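Local coordinates for flavohemoprotein (Vibrio cholerae O1 biovar El Tor, PDB 4EH1) that probably detoxifies nitric oxide, using oxygen and NAD(P)H to convert it to nitrate, and is represented here by its FAD-binding reductase domain, at residues 13-18 against 155-160; 117-122 against 203-208. One frame throughout, in Å; residues are numbered along the deposited sequence.

Contact 1: 13-18 against 155-160; sequences VESAYV and EHTFAQ
The hydroxyls of S15 and T157 meet at 2.9 Å, OG to OG1, in a hydrogen bond that either could donate. T157, the middle of the contact, can be followed outward from its CB, which sits 3.8 Å from S15 OG. There the side chain forks. OG1 lies anti to its own carbonyl carbon (chi1 -57°), which turns it to S15 and also brings it against V18 CG2. The methyl CG2 branches off toward E14 CB and V18 CG1, 4.1 Å from each; it also sits over one face of the F158 ring, offset toward the rim.

The connection 13-18 between strands 4-13 and 18-25 of the antiparallel FAD-binding sheet contains a classic beta bulge, E14 and S15 against V18: the amides of E14 and S15 both bond to V18 O. Facing it, 155-160 leads into helix 159-169 of the nucleotide domain through a type II turn from H156 to A159, with F158 as the N-cap residue. This is one place where the FAD-binding and NAD-binding halves of a ferredoxin-reductase-like module touch, with V18 about 6 Å from the bound FAD by its side chain.

At one end of the contact the E14 carboxylate slants against F158, CD to CE1 3.5 Å, the two planes 57° apart; its OE2 is hydrogen-bonded to S20. At the other end E155 reaches the Y17 ring at its edge, OE2 to CE2 3.7 Å, with the carboxylate nearly perpendicular to the ring. N151 holds that same OE2, while A16 CB lies over one face of Y17.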
loop_
_atom_site.group_PDB
_atom_site.type_symbol
_atom_site.label_atom_id
_atom_site.label_comp_id
_atom_site.label_asym_id
_atom_site.label_seq_id
_atom_site.Cartn_x
_atom_site.Cartn_y
_atom_site.Cartn_z
ATOM N N VAL A 13 -0.359 2.438 -0.204
ATOM C CA VAL A 13 0.645 3.429 -0.536
ATOM C C VAL A 13 -0.045 4.670 -1.035
ATOM O O VAL A 13 -0.800 4.618 -1.981
ATOM C CB VAL A 13 1.614 2.908 -1.603
ATOM C CG1 VAL A 13 2.665 3.974 -1.950
ATOM C CG2 VAL A 13 2.281 1.657 -1.090
ATOM N N GLU A 14 0.210 5.795 -0.387
ATOM C CA GLU A 14 -0.370 7.046 -0.835
ATOM C C GLU A 14 0.565 7.833 -1.753
ATOM O O GLU A 14 0.101 8.517 -2.637
ATOM C CB GLU A 14 -0.763 7.930 0.354
ATOM C CG GLU A 14 -1.740 7.294 1.302
ATOM C CD GLU A 14 -3.127 7.072 0.656
ATOM O OE1 GLU A 14 -3.318 7.430 -0.535
ATOM O OE2 GLU A 14 -4.038 6.558 1.358
ATOM N N SER A 15 1.870 7.775 -1.505
ATOM C CA SER A 15 2.845 8.492 -2.344
ATOM C C SER A 15 4.190 7.892 -2.015
ATOM O O SER A 15 4.225 6.923 -1.264
ATOM C CB SER A 15 2.825 10.008 -2.107
ATOM O OG SER A 15 2.959 10.350 -0.742
ATOM N N ALA A 16 5.272 8.410 -2.602
ATOM C CA ALA A 16 6.610 7.819 -2.420
ATOM C C ALA A 16 6.949 7.526 -0.953
ATOM O O ALA A 16 7.501 6.502 -0.638
ATOM C CB ALA A 16 7.691 8.707 -3.025
ATOM N N TYR A 17 6.615 8.415 -0.041
ATOM C CA TYR A 17 7.049 8.183 1.336
ATOM C C TYR A 17 5.889 8.023 2.340
ATOM O O TYR A 17 6.109 7.783 3.532
ATOM C CB TYR A 17 7.953 9.320 1.758
ATOM C CG TYR A 17 9.125 9.497 0.806
ATOM C CD1 TYR A 17 10.089 8.509 0.675
ATOM C CD2 TYR A 17 9.257 10.651 0.052
ATOM C CE1 TYR A 17 11.162 8.647 -0.185
ATOM C CE2 TYR A 17 10.348 10.824 -0.799
ATOM C CZ TYR A 17 11.291 9.818 -0.910
ATOM O OH TYR A 17 12.338 9.983 -1.763
ATOM N N VAL A 18 4.664 8.146 1.852
ATOM C CA VAL A 18 3.513 8.095 2.734
ATOM C C VAL A 18 2.674 6.839 2.450
ATOM O O VAL A 18 2.289 6.542 1.297
ATOM C CB VAL A 18 2.626 9.325 2.572
ATOM C CG1 VAL A 18 1.333 9.166 3.414
ATOM C CG2 VAL A 18 3.384 10.620 2.931
ATOM N N GLU A 155 5.527 12.677 -4.799
ATOM C CA GLU A 155 5.220 12.913 -3.391
ATOM C C GLU A 155 3.813 13.526 -3.223
ATOM O O GLU A 155 3.485 14.079 -2.180
ATOM C CB GLU A 155 6.293 13.819 -2.740
ATOM C CG GLU A 155 7.671 13.232 -2.712
ATOM C CD GLU A 155 8.646 14.016 -1.791
ATOM O OE1 GLU A 155 8.265 14.420 -0.661
ATOM O OE2 GLU A 155 9.807 14.237 -2.204
ATOM N N HIS A 156 2.996 13.461 -4.262
ATOM C CA HIS A 156 1.723 14.167 -4.230
ATOM C C HIS A 156 0.677 13.303 -3.480
ATOM O O HIS A 156 -0.093 12.568 -4.095
ATOM C CB HIS A 156 1.282 14.444 -5.671
ATOM C CG HIS A 156 0.028 15.258 -5.790
ATOM N ND1 HIS A 156 -0.398 15.798 -6.993
ATOM C CD2 HIS A 156 -0.902 15.608 -4.874
ATOM C CE1 HIS A 156 -1.520 16.464 -6.801
ATOM N NE2 HIS A 156 -1.849 16.363 -5.523
ATOM N N THR A 157 0.655 13.402 -2.157
ATOM C CA THR A 157 -0.167 12.527 -1.330
ATOM C C THR A 157 -1.672 12.689 -1.551
ATOM O O THR A 157 -2.166 13.801 -1.587
ATOM C CB THR A 157 0.152 12.824 0.135
ATOM O OG1 THR A 157 1.562 12.641 0.339
ATOM C CG2 THR A 157 -0.666 11.921 1.092
ATOM N N PHE A 158 -2.390 11.574 -1.697
ATOM C CA PHE A 158 -3.831 11.575 -1.923
ATOM C C PHE A 158 -4.252 12.173 -3.253
ATOM O O PHE A 158 -5.399 12.622 -3.362
ATOM C CB PHE A 158 -4.565 12.356 -0.823
ATOM C CG PHE A 158 -4.335 11.824 0.550
ATOM C CD1 PHE A 158 -4.554 10.492 0.829
ATOM C CD2 PHE A 158 -3.882 12.661 1.568
ATOM C CE1 PHE A 158 -4.351 10.003 2.129
ATOM C CE2 PHE A 158 -3.660 12.170 2.864
ATOM C CZ PHE A 158 -3.895 10.846 3.130
ATOM N N ALA A 159 -3.356 12.200 -4.249
ATOM C CA ALA A 159 -3.649 12.937 -5.484
ATOM C C ALA A 159 -5.018 12.513 -6.041
ATOM O O ALA A 159 -5.873 13.347 -6.316
ATOM C CB ALA A 159 -2.574 12.707 -6.540
ATOM N N GLN A 160 -5.217 11.207 -6.176
ATOM C CA GLN A 160 -6.415 10.680 -6.826
ATOM C C GLN A 160 -7.668 10.846 -5.961
ATOM O O GLN A 160 -8.722 11.249 -6.436
ATOM C CB GLN A 160 -6.226 9.200 -7.186
ATOM C CG GLN A 160 -7.481 8.544 -7.762
ATOM C CD GLN A 160 -7.909 9.188 -9.085
ATOM O OE1 GLN A 160 -7.142 9.917 -9.721
ATOM N NE2 GLN A 160 -9.133 8.909 -9.505
#

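Contact 2: 117-122 against 203-208; sequences VVLISA and DFYLCG
V117 opens the pairing opposite D203: its CA sends a CH...O contact to D203 O, and its CG1 comes up obliquely to Y205 CD1 at 4.4 Å. The D203 carboxylate itself is engaged elsewhere, in salt bridges to R113 and R115. Next, V118 N donates to D203 O at 2.8 Å, almost straight at 175°, and V118 O takes the amide of Y205. On the other face of the sheet V118 lies alongside F204, the two side chains pointing the same way. V118 CB approaches F204 CD2 to 3.6 Å while CG2 touches CE2.

L119 returns to the side of V117, where its CD2 meets Y205 CB at 3.9 Å. The Y205 ring stacks on H231 and its OH is bonded to V111 N. I120 bonds to both neighbours of its partner L206, its N to Y205 O and its O from C207 N. With CG1 anti to the carbonyl carbon (chi1 -51°) and the chain extended beyond it, CD1 lies 4.1 Å from L206 CD1 and also reaches the edge of the F204 ring.

At S121 the CB closes on C207 O at 3.1 Å; S121 and C207 share the face packed by M129 of helix 126-138. A122 N finishes with a weak bond to C207 O, 3.4 Å long.

The two are neighbouring inner strands of the Rossmann-like parallel sheet of the NAD-binding domain, with helices 126-138 and 210-223 packed on its two faces. V117, L119 and S121 turn their backbone groups to the strand 144-150 side. Toward 203-208, the touching side chains meet mainly through carbon, and the polar ends of D203 and Y205 find partners outside the pair, so cohesion comes from backbone hydrogen bonds and apolar packing together.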
loop_
_atom_site.group_PDB
_atom_site.type_symbol
_atom_site.label_atom_id
_atom_site.label_comp_id
_atom_site.label_asym_id
_atom_site.label_seq_id
_atom_site.Cartn_x
_atom_site.Cartn_y
_atom_site.Cartn_z
ATOM N N VAL A 117 -14.361 27.967 3.390
ATOM C CA VAL A 117 -13.307 27.229 4.063
ATOM C C VAL A 117 -12.084 27.086 3.163
ATOM O O VAL A 117 -12.206 26.615 2.018
ATOM C CB VAL A 117 -13.814 25.807 4.484
ATOM C CG1 VAL A 117 -12.656 24.922 4.907
ATOM C CG2 VAL A 117 -14.781 25.928 5.624
ATOM N N VAL A 118 -10.916 27.504 3.671
ATOM C CA VAL A 118 -9.666 27.265 2.948
ATOM C C VAL A 118 -8.778 26.258 3.698
ATOM O O VAL A 118 -8.479 26.431 4.881
ATOM C CB VAL A 118 -8.919 28.594 2.592
ATOM C CG1 VAL A 118 -7.687 28.312 1.757
ATOM C CG2 VAL A 118 -9.820 29.522 1.778
ATOM N N LEU A 119 -8.397 25.183 3.019
ATOM C CA LEU A 119 -7.494 24.198 3.609
ATOM C C LEU A 119 -6.139 24.356 2.904
ATOM O O LEU A 119 -6.067 24.334 1.672
ATOM C CB LEU A 119 -8.005 22.768 3.398
ATOM C CG LEU A 119 -9.460 22.496 3.794
ATOM C CD1 LEU A 119 -9.827 21.033 3.599
ATOM C CD2 LEU A 119 -9.707 22.938 5.247
ATOM N N ILE A 120 -5.081 24.492 3.696
ATOM C CA ILE A 120 -3.739 24.718 3.194
ATOM C C ILE A 120 -2.781 23.786 3.905
ATOM O O ILE A 120 -2.684 23.784 5.133
ATOM C CB ILE A 120 -3.263 26.159 3.480
ATOM C CG1 ILE A 120 -4.311 27.172 3.000
ATOM C CG2 ILE A 120 -1.875 26.419 2.833
ATOM C CD1 ILE A 120 -3.958 28.647 3.313
ATOM N N SER A 121 -2.046 23.008 3.134
ATOM C CA SER A 121 -1.061 22.123 3.737
ATOM C C SER A 121 0.075 21.807 2.781
ATOM O O SER A 121 -0.033 22.068 1.578
ATOM C CB SER A 121 -1.729 20.815 4.170
ATOM O OG SER A 121 -2.375 20.209 3.067
ATOM N N ALA A 122 1.134 21.211 3.338
ATOM C CA ALA A 122 2.310 20.776 2.596
ATOM C C ALA A 122 2.776 19.412 3.060
ATOM O O ALA A 122 2.813 19.127 4.262
ATOM C CB ALA A 122 3.474 21.777 2.774
ATOM N N ASP A 203 -12.667 30.831 6.821
ATOM C CA ASP A 203 -11.843 30.150 7.817
ATOM C C ASP A 203 -10.661 29.480 7.107
ATOM O O ASP A 203 -10.860 28.700 6.177
ATOM C CB ASP A 203 -12.638 29.067 8.543
ATOM C CG ASP A 203 -13.227 29.549 9.861
ATOM O OD1 ASP A 203 -12.712 30.522 10.448
ATOM O OD2 ASP A 203 -14.201 28.926 10.326
ATOM N N PHE A 204 -9.449 29.751 7.581
ATOM C CA PHE A 204 -8.230 29.202 6.989
ATOM C C PHE A 204 -7.632 28.162 7.924
ATOM O O PHE A 204 -7.221 28.489 9.037
ATOM C CB PHE A 204 -7.213 30.332 6.705
ATOM C CG PHE A 204 -7.683 31.295 5.648
ATOM C CD1 PHE A 204 -8.677 32.229 5.935
ATOM C CD2 PHE A 204 -7.164 31.241 4.362
ATOM C CE1 PHE A 204 -9.155 33.108 4.945
ATOM C CE2 PHE A 204 -7.629 32.092 3.361
ATOM C CZ PHE A 204 -8.633 33.028 3.645
ATOM N N TYR A 205 -7.602 26.911 7.473
ATOM C CA TYR A 205 -6.998 25.837 8.246
ATOM C C TYR A 205 -5.682 25.452 7.589
ATOM O O TYR A 205 -5.630 25.227 6.372
ATOM C CB TYR A 205 -7.932 24.613 8.297
ATOM C CG TYR A 205 -9.184 24.816 9.129
ATOM C CD1 TYR A 205 -10.314 25.463 8.597
ATOM C CD2 TYR A 205 -9.266 24.327 10.420
ATOM C CE1 TYR A 205 -11.488 25.641 9.373
ATOM C CE2 TYR A 205 -10.433 24.501 11.207
ATOM C CZ TYR A 205 -11.540 25.155 10.669
ATOM O OH TYR A 205 -12.694 25.316 11.436
ATOM N N LEU A 206 -4.630 25.362 8.394
ATOM C CA LEU A 206 -3.260 25.179 7.912
ATOM C C LEU A 206 -2.572 24.004 8.606
ATOM O O LEU A 206 -2.634 23.888 9.828
ATOM C CB LEU A 206 -2.426 26.414 8.266
ATOM C CG LEU A 206 -2.560 27.709 7.467
ATOM C CD1 LEU A 206 -3.994 28.209 7.352
ATOM C CD2 LEU A 206 -1.718 28.760 8.117
ATOM N N CYS A 207 -1.874 23.157 7.855
ATOM C CA CYS A 207 -1.098 22.098 8.491
ATOM C C CYS A 207 0.171 21.760 7.738
ATOM O O CYS A 207 0.138 21.525 6.526
ATOM C CB CYS A 207 -1.912 20.806 8.611
ATOM S SG CYS A 207 -0.980 19.483 9.485
ATOM N N GLY A 208 1.285 21.690 8.462
ATOM C CA GLY A 208 2.558 21.343 7.841
ATOM C C GLY A 208 3.705 21.710 8.761
ATOM O O GLY A 208 3.477 22.098 9.908
#

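Contact 2 lies in the core: two neighbouring strands of one parallel sheet, almost wholly buried and joined mainly through their backbones. Contact 1 is only partly buried and joins loops of different domains, the FAD-binding sheet on one side and the entry to helix 159-169 on the other; its bonding across the segments rests on side-chain hydroxyls, with carboxylates laid against rings. Both involve the nucleotide domain, and strand 144-150 links them, lying beside 117-122 and touching T157 through Y148. The centres of contacts 1 and 2 are about 18 Å apart, and the nearest atoms of contacts 1 and 2 about 7 Å apart. Along the chain their segments alternate, so 117-122 falls between 13-18 and 155-160.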